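Local coordinates for F5/8 type C domain protein (Clostridium perfringens, PDB 7JRM) that probably binds carbohydrate through its CBM51 module, as part of ZmpB, which appears to be an O-glycopeptidase acting on mucins, at residues A[12-17]-A[24-29]. Sequence-based numbering, arbitrary orientation. Where two conformers were deposited one is given.
Sequences ENLAYS and LMKGIT
Leu14 and Tyr16 reach from one strand to the same residue, Lys26, and meet it at its carbonyl and the first carbons of its side chain. The methyl CD1 of Leu14 lies 3.2 Å from the carbonyl O of Lys26 and 3.9 Å from both CB and CG of Lys26. Two residues further along the strand, the phenol oxygen OH of Tyr16 abuts the same methylenes, 3.4 Å from Lys26 CB and 3.5 Å from Lys26 CG. Both side chains run across that of the lysine at about a right angle. With CG opposite its backbone N (chi1 171°) and a bend at chi2 (58°), Lys26 carries its ammonium group away from the strand.

No direct hydrogen bond joins 12-17 to 24-29. Instead a water accepts from Glu12 N and donates to Gly27 O, each at 2.7 Å, bridging the two backbones. The loop itself folds as a type II turn from Met25 to Ile28, closed by a 3.3 Å bond from Ile28 N to Met25 O, with Gly27 at the position of positive phi. Arg75 of strand 70-79 adds a second tie: its guanidinium binds the carbonyl oxygens of Glu12, Leu24 and Lys26, spanning both segments. Leu14 and Tyr16 belong to an edge strand that pairs in parallel with 70-79, and this surface contact packs the turn that follows against the side-chain face of this outermost strand, consistent with an Ig-like fold of the kind found in bacterial surface proteins.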
loop_
_atom_site.group_PDB
_atom_site.type_symbol
_atom_site.label_atom_id
_atom_site.label_comp_id
_atom_site.label_asym_id
_atom_site.label_seq_id
_atom_site.Cartn_x
_atom_site.Cartn_y
_atom_site.Cartn_z
ATOM N N GLU A 12 -34.683 2.046 4.655
ATOM C CA GLU A 12 -34.332 2.506 5.990
ATOM C C GLU A 12 -32.929 3.102 5.996
ATOM O O GLU A 12 -32.138 2.903 5.070
ATOM C CB GLU A 12 -34.422 1.359 7.003
ATOM C CG GLU A 12 -35.805 0.738 7.103
ATOM C CD GLU A 12 -35.915 -0.275 8.226
ATOM O OE1 GLU A 12 -34.869 -0.797 8.668
ATOM O OE2 GLU A 12 -37.051 -0.549 8.666
ATOM N N ASN A 13 -32.631 3.842 7.061
ATOM C CA ASN A 13 -31.325 4.472 7.195
ATOM C C ASN A 13 -30.243 3.423 7.423
ATOM O O ASN A 13 -30.428 2.468 8.181
ATOM C CB ASN A 13 -31.338 5.476 8.347
ATOM C CG ASN A 13 -32.162 6.711 8.035
ATOM O OD1 ASN A 13 -32.353 7.069 6.873
ATOM N ND2 ASN A 13 -32.653 7.372 9.077
ATOM N N LEU A 14 -29.104 3.610 6.761
ATOM C CA LEU A 14 -27.989 2.680 6.830
ATOM C C LEU A 14 -26.747 3.379 7.368
ATOM O O LEU A 14 -26.667 4.611 7.409
ATOM C CB LEU A 14 -27.680 2.076 5.453
ATOM C CG LEU A 14 -28.560 0.923 4.970
ATOM C CD1 LEU A 14 -28.246 0.603 3.520
ATOM C CD2 LEU A 14 -28.367 -0.305 5.845
ATOM N N ALA A 15 -25.772 2.570 7.776
ATOM C CA ALA A 15 -24.484 3.061 8.246
ATOM C C ALA A 15 -23.396 2.093 7.809
ATOM O O ALA A 15 -23.546 0.878 7.963
ATOM C CB ALA A 15 -24.469 3.222 9.771
ATOM N N TYR A 16 -22.309 2.634 7.265
ATOM C CA TYR A 16 -21.186 1.836 6.800
ATOM C C TYR A 16 -19.899 2.350 7.431
ATOM O O TYR A 16 -19.806 3.505 7.854
ATOM C CB TYR A 16 -21.060 1.869 5.270
ATOM C CG TYR A 16 -22.086 1.033 4.541
ATOM C CD1 TYR A 16 -21.864 -0.315 4.295
ATOM C CD2 TYR A 16 -23.272 1.595 4.088
ATOM C CE1 TYR A 16 -22.798 -1.083 3.625
ATOM C CE2 TYR A 16 -24.212 0.835 3.416
ATOM C CZ TYR A 16 -23.969 -0.502 3.188
ATOM O OH TYR A 16 -24.903 -1.260 2.520
ATOM N N SER A 17 -18.902 1.470 7.492
ATOM C CA SER A 17 -17.586 1.839 7.984
ATOM C C SER A 17 -16.716 2.314 6.819
ATOM O O SER A 17 -17.144 2.352 5.664
ATOM C CB SER A 17 -16.945 0.667 8.727
ATOM O OG SER A 17 -16.173 -0.136 7.853
ATOM N N LEU A 24 -25.593 1.054 -2.571
ATOM C CA LEU A 24 -26.633 2.076 -2.509
ATOM C C LEU A 24 -28.036 1.489 -2.565
ATOM O O LEU A 24 -28.999 2.187 -2.227
ATOM C CB LEU A 24 -26.448 3.080 -3.647
ATOM C CG LEU A 24 -25.252 4.024 -3.532
ATOM C CD1 LEU A 24 -25.221 4.975 -4.712
ATOM C CD2 LEU A 24 -25.295 4.793 -2.222
ATOM N N MET A 25 -28.176 0.233 -2.981
ATOM C CA MET A 25 -29.474 -0.420 -3.085
ATOM C C MET A 25 -29.736 -1.389 -1.939
ATOM O O MET A 25 -30.744 -2.103 -1.965
ATOM C CB MET A 25 -29.585 -1.150 -4.424
ATOM C CG MET A 25 -29.401 -0.250 -5.633
ATOM S SD MET A 25 -30.821 0.824 -5.900
ATOM C CE MET A 25 -32.152 -0.369 -5.797
ATOM N N LYS A 26 -28.859 -1.427 -0.939
ATOM C CA LYS A 26 -29.029 -2.339 0.186
ATOM C C LYS A 26 -30.246 -1.931 1.010
ATOM O O LYS A 26 -30.329 -0.795 1.489
ATOM C CB LYS A 26 -27.771 -2.345 1.051
ATOM C CG LYS A 26 -27.917 -3.097 2.365
ATOM C CD LYS A 26 -28.308 -4.548 2.136
ATOM C CE LYS A 26 -27.774 -5.441 3.243
ATOM N NZ LYS A 26 -27.889 -6.884 2.894
ATOM N N GLY A 27 -31.190 -2.856 1.170
ATOM C CA GLY A 27 -32.376 -2.604 1.959
ATOM C C GLY A 27 -33.507 -1.914 1.233
ATOM O O GLY A 27 -34.511 -1.572 1.869
ATOM N N ILE A 28 -33.385 -1.699 -0.072
ATOM C CA ILE A 28 -34.424 -1.039 -0.854
ATOM C C ILE A 28 -35.343 -2.096 -1.448
ATOM O O ILE A 28 -34.884 -3.023 -2.128
ATOM C CB ILE A 28 -33.811 -0.159 -1.955
ATOM C CG1 ILE A 28 -32.926 0.926 -1.339
ATOM C CG2 ILE A 28 -34.904 0.462 -2.814
ATOM C CD1 ILE A 28 -33.678 1.897 -0.454
ATOM N N THR A 29 -36.642 -1.963 -1.190
ATOM C CA THR A 29 -37.646 -2.880 -1.709
ATOM C C THR A 29 -38.787 -2.090 -2.334
ATOM O O THR A 29 -39.066 -0.954 -1.940
ATOM C CB THR A 29 -38.198 -3.804 -0.611
ATOM O OG1 THR A 29 -38.682 -3.014 0.482
ATOM C CG2 THR A 29 -37.115 -4.750 -0.111
HETATM O O HOH W 1 -33.808 -0.461 4.223
#